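Local atomic coordinates of putative beta-glucosidase (PDB entry 5WAB), a protein that hydrolyses beta-glucosidic linkages as a family 3 glycoside hydrolase, and probably also releases terminal alpha-L-arabinopyranosyl units from ginsenosides such as Rb2. Residues I86-V89 / G90-M93; L363-L366 / A367-V371; I426-K429 / Q430-L434; A479-D482 / V483-K487. All blocks are in the same frame, centred on the assembly; numbering follows the deposited sequence.

Contact 1 of 4, residues I86-V89 / G90-M93; sequences IHQV and GEAM
Gly90, Glu91, Ala92 and Met93 each send their N-H back four residues, to the carbonyls of Ile86, His87, Gln88 and Val89; Met93 N to Val89 O is short at 3.0 Å, Ala92 N to Gln88 O weak at 3.3 Å. This is the regular winding of helix 83-99, which precedes strand 102-106 in the N-terminal, TIM-barrel-type domain of the GH3 fold. Glu91 runs back extended along its helix turn (chi2 175°) and reaches the edge of the His87 imidazole, its OE1 lying 3.5 Å from His87 CE1 near the ring plane. Ring and carboxylate are turned 63° apart. The other oxygen, OE2, lies 3.5 Å from Gln88 CA, in the preceding turn. With an alanine in place of Glu91, the His87 ring would probably lose its acidic neighbour and turn more easily. Another face of the helix is apolar: Val89 and Ala92 touch helix 301-313, where Ala92, with only a methyl, meets His304, and both also touch Phe71. Met93, flexible enough to bend at chi3 (58°), joins them against Phe71, its SD 3.9 Å from Val89 CG1.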
ATOM      1  N   ILE A  86     -11.491  -0.030  -4.086  1.00 24.93           N
ATOM      2  CA  ILE A  86     -10.218   0.203  -4.762  1.00 23.46           C
ATOM      3  C   ILE A  86     -10.314  -0.196  -6.232  1.00 25.25           C
ATOM      4  O   ILE A  86      -9.792   0.497  -7.116  1.00 23.66           O
ATOM      5  CB  ILE A  86      -9.098  -0.557  -4.033  1.00 23.62           C
ATOM      6  CG1 ILE A  86      -9.010  -0.094  -2.574  1.00 19.39           C
ATOM      7  CG2 ILE A  86      -7.768  -0.418  -4.781  1.00 18.15           C
ATOM      8  CD1 ILE A  86      -8.126  -0.954  -1.707  1.00 19.03           C
ATOM      9  N   HIS A  87     -11.011  -1.301  -6.517  1.00 26.30           N
ATOM     10  CA  HIS A  87     -11.243  -1.701  -7.898  1.00 27.85           C
ATOM     11  C   HIS A  87     -12.001  -0.624  -8.652  1.00 29.75           C
ATOM     12  O   HIS A  87     -11.802  -0.444  -9.858  1.00 30.13           O
ATOM     13  CB  HIS A  87     -12.019  -3.019  -7.934  1.00 28.68           C
ATOM     14  CG  HIS A  87     -12.261  -3.546  -9.313  1.00 29.50           C
ATOM     15  ND1 HIS A  87     -13.226  -3.031 -10.150  1.00 31.11           N
ATOM     16  CD2 HIS A  87     -11.661  -4.545 -10.002  1.00 29.64           C
ATOM     17  CE1 HIS A  87     -13.210  -3.690 -11.296  1.00 31.08           C
ATOM     18  NE2 HIS A  87     -12.269  -4.614 -11.231  1.00 30.03           N
ATOM     19  N   GLN A  88     -12.858   0.106  -7.950  1.00 32.73           N
ATOM     20  CA  GLN A  88     -13.658   1.156  -8.559  1.00 34.23           C
ATOM     21  C   GLN A  88     -12.826   2.404  -8.846  1.00 32.80           C
ATOM     22  O   GLN A  88     -13.039   3.069  -9.868  1.00 33.11           O
ATOM     23  CB  GLN A  88     -14.829   1.471  -7.637  1.00 37.80           C
ATOM     24  CG  GLN A  88     -15.888   2.355  -8.219  1.00 42.52           C
ATOM     25  CD  GLN A  88     -17.125   2.390  -7.351  1.00 46.05           C
ATOM     26  OE1 GLN A  88     -17.237   1.642  -6.375  1.00 45.99           O
ATOM     27  NE2 GLN A  88     -18.072   3.252  -7.706  1.00 48.00           N
ATOM     28  N   VAL A  89     -11.893   2.742  -7.948  1.00 29.81           N
ATOM     29  CA  VAL A  89     -10.925   3.807  -8.211  1.00 26.83           C
ATOM     30  C   VAL A  89     -10.102   3.506  -9.462  1.00 25.40           C
ATOM     31  O   VAL A  89      -9.794   4.406 -10.254  1.00 26.04           O
ATOM     32  CB  VAL A  89     -10.017   4.021  -6.981  1.00 24.78           C
ATOM     33  CG1 VAL A  89      -8.957   5.068  -7.278  1.00 23.25           C
ATOM     34  CG2 VAL A  89     -10.835   4.423  -5.767  1.00 25.24           C
ATOM     35  N   GLY A  90      -9.709   2.246  -9.647  1.00 24.19           N
ATOM     36  CA  GLY A  90      -8.920   1.894 -10.818  1.00 23.35           C
ATOM     37  C   GLY A  90      -9.673   2.097 -12.119  1.00 23.72           C
ATOM     38  O   GLY A  90      -9.110   2.582 -13.107  1.00 22.98           O
ATOM     39  N   GLU A  91     -10.954   1.718 -12.144  1.00 25.13           N
ATOM     40  CA  GLU A  91     -11.759   1.912 -13.346  1.00 26.12           C
ATOM     41  C   GLU A  91     -11.812   3.381 -13.739  1.00 24.74           C
ATOM     42  O   GLU A  91     -11.716   3.718 -14.926  1.00 25.31           O
ATOM     43  CB  GLU A  91     -13.168   1.370 -13.131  1.00 28.09           C
ATOM     44  CG  GLU A  91     -13.233  -0.094 -12.770  1.00 28.61           C
ATOM     45  CD  GLU A  91     -14.652  -0.527 -12.446  1.00 31.58           C
ATOM     46  OE1 GLU A  91     -15.180  -1.415 -13.142  1.00 33.98           O
ATOM     47  OE2 GLU A  91     -15.250   0.041 -11.506  1.00 31.85           O
ATOM     48  N   ALA A  92     -11.970   4.274 -12.756  1.00 22.81           N
ATOM     49  CA  ALA A  92     -12.007   5.700 -13.063  1.00 23.51           C
ATOM     50  C   ALA A  92     -10.661   6.181 -13.594  1.00 23.73           C
ATOM     51  O   ALA A  92     -10.610   6.960 -14.552  1.00 24.97           O
ATOM     52  CB  ALA A  92     -12.413   6.494 -11.822  1.00 23.19           C
ATOM     53  N   MET A  93      -9.563   5.715 -12.990  1.00 24.29           N
ATOM     54  CA  MET A  93      -8.225   6.062 -13.463  1.00 24.89           C
ATOM     55  C   MET A  93      -8.014   5.639 -14.916  1.00 25.54           C
ATOM     56  O   MET A  93      -7.404   6.372 -15.703  1.00 25.92           O
ATOM     57  CB  MET A  93      -7.175   5.419 -12.555  1.00 25.38           C
ATOM     58  CG  MET A  93      -7.115   6.012 -11.154  1.00 26.84           C
ATOM     59  SD  MET A  93      -6.143   5.026  -9.988  1.00 27.70           S
ATOM     60  CE  MET A  93      -4.554   4.961 -10.788  1.00 25.96           C
TER

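Contact 2 of 4, residues L363-L366 / A367-V371; sequences LDTL and AARGV
Backbone bonds come first: Ala367 N meets Leu363 O at 2.9 Å, and Ala368 N reaches Asp364 O at the same 2.9 Å. Beyond these two the pattern frays. Arg369 N is shared weakly between Thr365 O and Leu366 O, and Leu366 O also draws a weak bond from Val371 N, 3.0 Å away. Inside the turn Gly370 N bonds to Ala367 O at 3.2 Å. The bonds from Val371 and Gly370 reach back over five and three residues, and together they make the Schellman motif that closes helix 362-368. Gly370 sits at its turning point with phi 79°, where any beta-carbon would collide with the carbonyl oxygen of Arg369. The chain then passes into edge strand 373-376 of the alpha/beta C-terminal domain. The apolar contact that accompanies the Schellman motif pairs residues five apart: Leu366 CB lies 3.9 Å from Val371 CB, and farther out along the chains Leu366 CD1 nears Val371 CG1 at 4.1 Å. Leucine, the longer of the two, also reaches Val373 and Phe485. The polar side chains divide their work. Thr365 holds its OG1 beside its own backbone N (chi1 -62°), where it bonds to Ser361 O, and its methyl is thereby left to run alongside Arg369. The long arginine stretches out from CG to NE, passing Thr365 CG2 with NE at 3.7 Å, before its NH2 forms a salt bridge with Asp482 of helix 476-484.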
ATOM      1  N   LEU A 363     -12.749  24.355   5.075  1.00 39.23           N
ATOM      2  CA  LEU A 363     -13.395  25.630   5.371  1.00 40.79           C
ATOM      3  C   LEU A 363     -14.459  25.966   4.332  1.00 43.77           C
ATOM      4  O   LEU A 363     -15.606  26.276   4.678  1.00 45.17           O
ATOM      5  CB  LEU A 363     -12.350  26.746   5.446  1.00 40.42           C
ATOM      6  CG  LEU A 363     -11.492  26.822   6.712  1.00 38.95           C
ATOM      7  CD1 LEU A 363     -10.634  28.072   6.680  1.00 39.65           C
ATOM      8  CD2 LEU A 363     -12.357  26.789   7.967  1.00 38.19           C
ATOM      9  N   ASP A 364     -14.092  25.924   3.050  1.00 44.75           N
ATOM     10  CA  ASP A 364     -15.071  26.188   2.003  1.00 46.91           C
ATOM     11  C   ASP A 364     -16.191  25.159   2.005  1.00 45.38           C
ATOM     12  O   ASP A 364     -17.307  25.460   1.566  1.00 46.89           O
ATOM     13  CB  ASP A 364     -14.385  26.238   0.639  1.00 49.59           C
ATOM     14  CG  ASP A 364     -13.463  27.426   0.500  1.00 51.40           C
ATOM     15  OD1 ASP A 364     -13.629  28.395   1.270  1.00 52.07           O
ATOM     16  OD2 ASP A 364     -12.574  27.396  -0.376  1.00 52.22           O
ATOM     17  N   THR A 365     -15.930  23.949   2.506  1.00 42.39           N
ATOM     18  CA  THR A 365     -16.997  22.956   2.579  1.00 42.28           C
ATOM     19  C   THR A 365     -18.018  23.345   3.638  1.00 42.46           C
ATOM     20  O   THR A 365     -19.228  23.314   3.389  1.00 43.29           O
ATOM     21  CB  THR A 365     -16.423  21.565   2.868  1.00 40.31           C
ATOM     22  OG1 THR A 365     -15.550  21.167   1.804  1.00 39.66           O
ATOM     23  CG2 THR A 365     -17.544  20.545   2.982  1.00 40.04           C
ATOM     24  N   LEU A 366     -17.549  23.743   4.821  1.00 41.76           N
ATOM     25  CA  LEU A 366     -18.477  24.183   5.856  1.00 42.68           C
ATOM     26  C   LEU A 366     -19.202  25.454   5.439  1.00 46.43           C
ATOM     27  O   LEU A 366     -20.393  25.619   5.727  1.00 51.20           O
ATOM     28  CB  LEU A 366     -17.742  24.390   7.177  1.00 41.03           C
ATOM     29  CG  LEU A 366     -17.151  23.125   7.796  1.00 38.46           C
ATOM     30  CD1 LEU A 366     -16.726  23.400   9.225  1.00 36.70           C
ATOM     31  CD2 LEU A 366     -18.130  21.960   7.723  1.00 38.67           C
ATOM     32  N   ALA A 367     -18.497  26.371   4.770  1.00 46.64           N
ATOM     33  CA  ALA A 367     -19.135  27.596   4.296  1.00 48.59           C
ATOM     34  C   ALA A 367     -20.246  27.291   3.296  1.00 48.90           C
ATOM     35  O   ALA A 367     -21.364  27.801   3.416  1.00 49.95           O
ATOM     36  CB  ALA A 367     -18.089  28.520   3.676  1.00 49.78           C
ATOM     37  N   ALA A 368     -19.957  26.445   2.304  1.00 48.07           N
ATOM     38  CA  ALA A 368     -20.958  26.098   1.302  1.00 49.12           C
ATOM     39  C   ALA A 368     -22.116  25.294   1.883  1.00 49.15           C
ATOM     40  O   ALA A 368     -23.156  25.173   1.230  1.00 51.28           O
ATOM     41  CB  ALA A 368     -20.308  25.321   0.156  1.00 48.59           C
ATOM     42  N   ARG A 369     -21.962  24.742   3.084  1.00 46.89           N
ATOM     43  CA  ARG A 369     -23.007  23.956   3.722  1.00 46.80           C
ATOM     44  C   ARG A 369     -23.787  24.743   4.768  1.00 46.18           C
ATOM     45  O   ARG A 369     -24.620  24.162   5.470  1.00 44.47           O
ATOM     46  CB  ARG A 369     -22.408  22.701   4.363  1.00 46.03           C
ATOM     47  CG  ARG A 369     -21.875  21.688   3.371  1.00 45.85           C
ATOM     48  CD  ARG A 369     -21.507  20.388   4.068  1.00 45.43           C
ATOM     49  NE  ARG A 369     -21.015  19.385   3.127  1.00 46.28           N
ATOM     50  CZ  ARG A 369     -20.912  18.087   3.397  1.00 45.80           C
ATOM     51  NH1 ARG A 369     -21.274  17.620   4.585  1.00 44.77           N
ATOM     52  NH2 ARG A 369     -20.450  17.252   2.475  1.00 45.67           N
ATOM     53  N   GLY A 370     -23.541  26.046   4.892  1.00 48.30           N
ATOM     54  CA  GLY A 370     -24.232  26.843   5.879  1.00 51.26           C
ATOM     55  C   GLY A 370     -23.694  26.718   7.286  1.00 51.98           C
ATOM     56  O   GLY A 370     -24.170  27.431   8.180  1.00 53.35           O
ATOM     57  N   VAL A 371     -22.733  25.828   7.518  1.00 51.33           N
ATOM     58  CA  VAL A 371     -22.131  25.663   8.837  1.00 52.04           C
ATOM     59  C   VAL A 371     -21.289  26.899   9.133  1.00 52.54           C
ATOM     60  O   VAL A 371     -20.261  27.132   8.491  1.00 52.52           O
ATOM     61  CB  VAL A 371     -21.291  24.384   8.911  1.00 50.98           C
ATOM     62  CG1 VAL A 371     -20.626  24.260  10.274  1.00 49.87           C
ATOM     63  CG2 VAL A 371     -22.158  23.169   8.619  1.00 51.37           C
TER

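Contact 3 of 4, residues I426-K429 / Q430-L434; sequences IPAK and QVELL
Pro427 stands at the N-cap, and its carbonyl O receives two weak bonds, from Gln430 N at 3.1 Å and from Val431 N at 3.3 Å. Proline suits the place because its ring nitrogen has no hydrogen that would need an acceptor. Past this first turn the backbone is regular: Glu432 N reaches Ala428 O at 2.9 Å, and Leu433 N bonds to Lys429 O at 3.0 Å. The buried Gln430 carboxamide is satisfied at both its atoms. OE1 accepts from Gly409 N, at the end of strand 403-409, and NE2 is likewise bonded elsewhere in the protein. With CG beside its own backbone N (chi1 -61°) and the chain extended beyond, Gln430 lies along Pro427, its NE2 3.4 Å from Pro427 CG. A leucine in its place would probably leave Gly409 N without its acceptor and the partner of NE2 without its donor. Lys429 sends an all-extended chain from a crowded first torsion (chi1 62°) to three oxygens, Glu384 O, Asp382 O and Thr380 OG1, all bonded to NZ; a long chain ending in an ammonium group, with three hydrogens to give, suits this cluster. Glu432 makes a long, weak ion pair with Arg388. Next to the first turn Ile426 crosses Val431 at about a right angle, CG1 to CG2 3.7 Å, an apolar join of two branched residues. Such a proline-led first turn starts the helix of the beta-alpha-beta unit formed by strand 403-409, helix 428-438 and strand 444-449 in the alpha/beta C-terminal domain.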
ATOM      1  N   ILE A 426       4.949  15.349  14.824  1.00 27.21           N
ATOM      2  CA  ILE A 426       4.400  16.500  14.107  1.00 26.30           C
ATOM      3  C   ILE A 426       5.159  17.738  14.572  1.00 26.64           C
ATOM      4  O   ILE A 426       5.865  17.667  15.587  1.00 28.33           O
ATOM      5  CB  ILE A 426       2.888  16.634  14.340  1.00 26.45           C
ATOM      6  CG1 ILE A 426       2.611  17.056  15.786  1.00 27.36           C
ATOM      7  CG2 ILE A 426       2.185  15.330  13.975  1.00 24.04           C
ATOM      8  CD1 ILE A 426       1.154  17.340  16.075  1.00 26.36           C
ATOM      9  N   PRO A 427       5.085  18.870  13.865  1.00 26.71           N
ATOM     10  CA  PRO A 427       5.851  20.051  14.290  1.00 27.87           C
ATOM     11  C   PRO A 427       5.546  20.462  15.728  1.00 28.91           C
ATOM     12  O   PRO A 427       4.398  20.430  16.176  1.00 28.52           O
ATOM     13  CB  PRO A 427       5.420  21.127  13.290  1.00 28.70           C
ATOM     14  CG  PRO A 427       5.081  20.365  12.060  1.00 27.24           C
ATOM     15  CD  PRO A 427       4.456  19.079  12.545  1.00 25.82           C
ATOM     16  N   ALA A 428       6.603  20.864  16.444  1.00 31.05           N
ATOM     17  CA  ALA A 428       6.498  21.168  17.871  1.00 33.09           C
ATOM     18  C   ALA A 428       5.619  22.382  18.147  1.00 34.88           C
ATOM     19  O   ALA A 428       4.933  22.424  19.176  1.00 33.81           O
ATOM     20  CB  ALA A 428       7.892  21.389  18.458  1.00 32.65           C
ATOM     21  N   LYS A 429       5.642  23.384  17.266  1.00 36.04           N
ATOM     22  CA  LYS A 429       4.802  24.556  17.485  1.00 38.47           C
ATOM     23  C   LYS A 429       3.319  24.218  17.355  1.00 39.37           C
ATOM     24  O   LYS A 429       2.479  24.893  17.964  1.00 40.02           O
ATOM     25  CB  LYS A 429       5.213  25.676  16.526  1.00 38.26           C
ATOM     26  CG  LYS A 429       5.061  25.354  15.052  1.00 36.26           C
ATOM     27  CD  LYS A 429       5.534  26.526  14.200  1.00 36.41           C
ATOM     28  CE  LYS A 429       5.355  26.246  12.718  1.00 33.42           C
ATOM     29  NZ  LYS A 429       5.775  27.398  11.877  1.00 33.58           N
ATOM     30  N   GLN A 430       2.981  23.181  16.575  1.00 38.26           N
ATOM     31  CA  GLN A 430       1.601  22.700  16.529  1.00 36.92           C
ATOM     32  C   GLN A 430       1.205  22.014  17.830  1.00 38.32           C
ATOM     33  O   GLN A 430       0.044  22.082  18.245  1.00 41.31           O
ATOM     34  CB  GLN A 430       1.409  21.748  15.358  1.00 35.35           C
ATOM     35  CG  GLN A 430       1.677  22.361  14.008  1.00 36.15           C
ATOM     36  CD  GLN A 430       1.367  21.396  12.887  1.00 33.80           C
ATOM     37  OE1 GLN A 430       0.609  20.443  13.070  1.00 32.13           O
ATOM     38  NE2 GLN A 430       1.956  21.632  11.721  1.00 32.97           N
ATOM     39  N   VAL A 431       2.141  21.304  18.458  1.00 37.24           N
ATOM     40  CA  VAL A 431       1.861  20.727  19.767  1.00 37.21           C
ATOM     41  C   VAL A 431       1.691  21.823  20.813  1.00 40.87           C
ATOM     42  O   VAL A 431       0.804  21.746  21.673  1.00 41.99           O
ATOM     43  CB  VAL A 431       2.961  19.730  20.159  1.00 34.89           C
ATOM     44  CG1 VAL A 431       2.675  19.154  21.526  1.00 35.51           C
ATOM     45  CG2 VAL A 431       3.042  18.619  19.128  1.00 32.82           C
ATOM     46  N   GLU A 432       2.533  22.860  20.761  1.00 42.83           N
ATOM     47  CA  GLU A 432       2.396  23.964  21.706  1.00 46.53           C
ATOM     48  C   GLU A 432       1.041  24.642  21.573  1.00 44.71           C
ATOM     49  O   GLU A 432       0.414  24.990  22.579  1.00 46.11           O
ATOM     50  CB  GLU A 432       3.517  24.984  21.513  1.00 51.01           C
ATOM     51  CG  GLU A 432       4.863  24.552  22.064  1.00 54.55           C
ATOM     52  CD  GLU A 432       6.000  25.411  21.547  1.00 58.01           C
ATOM     53  OE1 GLU A 432       6.831  24.899  20.763  1.00 57.56           O
ATOM     54  OE2 GLU A 432       6.051  26.606  21.916  1.00 62.16           O
ATOM     55  N   LEU A 433       0.572  24.839  20.338  1.00 42.37           N
ATOM     56  CA  LEU A 433      -0.736  25.455  20.138  1.00 41.99           C
ATOM     57  C   LEU A 433      -1.845  24.582  20.704  1.00 40.99           C
ATOM     58  O   LEU A 433      -2.793  25.088  21.316  1.00 43.34           O
ATOM     59  CB  LEU A 433      -0.973  25.725  18.655  1.00 41.60           C
ATOM     60  CG  LEU A 433      -2.387  26.202  18.329  1.00 42.03           C
ATOM     61  CD1 LEU A 433      -2.602  27.607  18.847  1.00 44.35           C
ATOM     62  CD2 LEU A 433      -2.636  26.136  16.836  1.00 39.97           C
ATOM     63  N   LEU A 434      -1.747  23.267  20.504  1.00 38.30           N
ATOM     64  CA  LEU A 434      -2.741  22.361  21.066  1.00 38.99           C
ATOM     65  C   LEU A 434      -2.773  22.451  22.588  1.00 42.34           C
ATOM     66  O   LEU A 434      -3.854  22.507  23.188  1.00 43.04           O
ATOM     67  CB  LEU A 434      -2.457  20.930  20.614  1.00 37.40           C
ATOM     68  CG  LEU A 434      -3.291  19.818  21.259  1.00 36.40           C
ATOM     69  CD1 LEU A 434      -4.786  20.054  21.069  1.00 36.13           C
ATOM     70  CD2 LEU A 434      -2.881  18.457  20.703  1.00 33.20           C
TER

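Contact 4 of 4, residues A479-D482 / V483-K487; sequences ALAD and VIFGK
Phe485, Ile484 and Lys487 pack back on Ala481, Leu480 and Asp482 at the C-terminal end of helix 476-484, in the alpha/beta C-terminal domain of the GH3 fold. The Phe485 ring turns its edge to the helix: CD2 is 3.2 Å from Ala481 O, which lies near the ring plane. Alanine suits position 481 because Thr365 and Arg369 of the neighbouring helix end pack against its methyl. One ring face is approached by Ile484 CG2, 4.0 Å above it and offset toward the rim. Ile484 itself folds back along the helix, its CD1 4.3 Å from Leu480 CB. Lys487 crosses Asp482 at about a right angle, CB to CB 3.9 Å; its chain then bends away, and no ion pair joins the two, with NZ 6.1 Å from Asp482 OD1. That carboxylate oxygen is instead held by Arg369. These side chains are positioned by the last helical bonds, Ile484 N to Leu480 O at 2.9 Å and Phe485 N to Ala481 O at 3.0 Å. Phe485 then leaves the helix, and Gly486, at a positive phi of 82° that residues with a beta-carbon adopt less readily, turns the chain. Farther out, Leu480 and Ile484 rest on Phe362 and on strand 403-409, while Ala479 meets helix 301-313 through a bare methyl. In the turn Val483 O has two partners, Gly486 N at 3.2 Å and the hydroxyl of Tyr548.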
ATOM      1  N   ALA A 479     -15.540  14.977   2.360  1.00 34.14           N
ATOM      2  CA  ALA A 479     -15.480  13.730   3.115  1.00 32.32           C
ATOM      3  C   ALA A 479     -15.317  13.995   4.606  1.00 32.29           C
ATOM      4  O   ALA A 479     -15.926  13.309   5.435  1.00 32.06           O
ATOM      5  CB  ALA A 479     -14.336  12.865   2.594  1.00 31.25           C
ATOM      6  N   LEU A 480     -14.489  14.978   4.962  1.00 32.50           N
ATOM      7  CA  LEU A 480     -14.305  15.323   6.367  1.00 32.11           C
ATOM      8  C   LEU A 480     -15.603  15.832   6.983  1.00 33.57           C
ATOM      9  O   LEU A 480     -15.936  15.490   8.124  1.00 33.40           O
ATOM     10  CB  LEU A 480     -13.196  16.368   6.500  1.00 32.24           C
ATOM     11  CG  LEU A 480     -11.762  15.874   6.274  1.00 32.25           C
ATOM     12  CD1 LEU A 480     -10.798  17.051   6.162  1.00 32.84           C
ATOM     13  CD2 LEU A 480     -11.334  14.915   7.376  1.00 31.67           C
ATOM     14  N   ALA A 481     -16.354  16.645   6.239  1.00 33.90           N
ATOM     15  CA  ALA A 481     -17.618  17.154   6.754  1.00 34.11           C
ATOM     16  C   ALA A 481     -18.604  16.024   7.014  1.00 36.37           C
ATOM     17  O   ALA A 481     -19.303  16.021   8.036  1.00 32.62           O
ATOM     18  CB  ALA A 481     -18.212  18.167   5.776  1.00 32.99           C
ATOM     19  N   ASP A 482     -18.661  15.045   6.107  1.00 36.39           N
ATOM     20  CA  ASP A 482     -19.600  13.936   6.255  1.00 38.15           C
ATOM     21  C   ASP A 482     -19.269  13.071   7.467  1.00 37.30           C
ATOM     22  O   ASP A 482     -20.175  12.588   8.156  1.00 38.82           O
ATOM     23  CB  ASP A 482     -19.605  13.092   4.982  1.00 39.66           C
ATOM     24  CG  ASP A 482     -20.241  13.807   3.810  1.00 42.39           C
ATOM     25  OD1 ASP A 482     -20.762  14.927   4.004  1.00 44.18           O
ATOM     26  OD2 ASP A 482     -20.211  13.253   2.692  1.00 42.93           O
ATOM     27  N   VAL A 483     -17.986  12.868   7.750  1.00 35.32           N
ATOM     28  CA  VAL A 483     -17.607  12.021   8.873  1.00 34.60           C
ATOM     29  C   VAL A 483     -17.726  12.783  10.187  1.00 35.99           C
ATOM     30  O   VAL A 483     -18.330  12.301  11.150  1.00 37.65           O
ATOM     31  CB  VAL A 483     -16.184  11.470   8.669  1.00 31.64           C
ATOM     32  CG1 VAL A 483     -15.701  10.782   9.936  1.00 30.95           C
ATOM     33  CG2 VAL A 483     -16.150  10.508   7.485  1.00 30.21           C
ATOM     34  N   ILE A 484     -17.162  13.991  10.232  1.00 36.05           N
ATOM     35  CA  ILE A 484     -17.122  14.766  11.468  1.00 36.24           C
ATOM     36  C   ILE A 484     -18.530  15.128  11.923  1.00 38.85           C
ATOM     37  O   ILE A 484     -18.824  15.153  13.125  1.00 41.74           O
ATOM     38  CB  ILE A 484     -16.243  16.015  11.271  1.00 35.75           C
ATOM     39  CG1 ILE A 484     -14.778  15.604  11.095  1.00 35.26           C
ATOM     40  CG2 ILE A 484     -16.413  16.998  12.420  1.00 36.53           C
ATOM     41  CD1 ILE A 484     -13.858  16.743  10.711  1.00 30.29           C
ATOM     42  N   PHE A 485     -19.430  15.385  10.977  1.00 38.93           N
ATOM     43  CA  PHE A 485     -20.791  15.781  11.304  1.00 39.44           C
ATOM     44  C   PHE A 485     -21.778  14.633  11.182  1.00 38.56           C
ATOM     45  O   PHE A 485     -22.991  14.862  11.219  1.00 38.60           O
ATOM     46  CB  PHE A 485     -21.218  16.963  10.440  1.00 40.76           C
ATOM     47  CG  PHE A 485     -20.471  18.219  10.756  1.00 41.30           C
ATOM     48  CD1 PHE A 485     -20.875  19.034  11.798  1.00 42.52           C
ATOM     49  CD2 PHE A 485     -19.340  18.563  10.044  1.00 40.77           C
ATOM     50  CE1 PHE A 485     -20.181  20.183  12.108  1.00 42.58           C
ATOM     51  CE2 PHE A 485     -18.638  19.708  10.349  1.00 40.98           C
ATOM     52  CZ  PHE A 485     -19.060  20.522  11.381  1.00 41.83           C
ATOM     53  N   GLY A 486     -21.285  13.408  11.025  1.00 37.54           N
ATOM     54  CA  GLY A 486     -22.120  12.243  11.201  1.00 37.45           C
ATOM     55  C   GLY A 486     -22.976  11.863  10.022  1.00 37.53           C
ATOM     56  O   GLY A 486     -23.861  11.015  10.175  1.00 37.11           O
ATOM     57  N   LYS A 487     -22.768  12.477   8.856  1.00 38.93           N
ATOM     58  CA  LYS A 487     -23.459  11.998   7.665  1.00 40.85           C
ATOM     59  C   LYS A 487     -23.069  10.561   7.352  1.00 39.33           C
ATOM     60  O   LYS A 487     -23.891   9.794   6.837  1.00 39.62           O
ATOM     61  CB  LYS A 487     -23.164  12.906   6.470  1.00 42.74           C
ATOM     62  CG  LYS A 487     -23.675  14.340   6.631  1.00 45.53           C
ATOM     63  CD  LYS A 487     -25.164  14.363   6.982  1.00 47.66           C
ATOM     64  CE  LYS A 487     -25.723  15.782   7.041  1.00 49.36           C
ATOM     65  NZ  LYS A 487     -24.984  16.646   8.004  1.00 50.27           N
TER

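The four contacts follow one another along the chain without nesting or crossing, and each closes only a helical turn or a helix end. Contact 1 lies in the N-terminal domain and the others in the C-terminal domain, yet helix 301-313 touches both contact 1 and contact 4, whose centres are about 23 Å apart. Contact 2 and contact 4 meet directly, their centres about 12 Å apart: Leu366 CD2 packs 3.5 Å from Phe485 CE2, and Thr365 CG2 lies 3.7 Å from Ala481 CB. Contact 3 stands apart, its nearest atoms about 14 Å from contact 4, but side chains of both reach strand 403-409 of the mixed sheet.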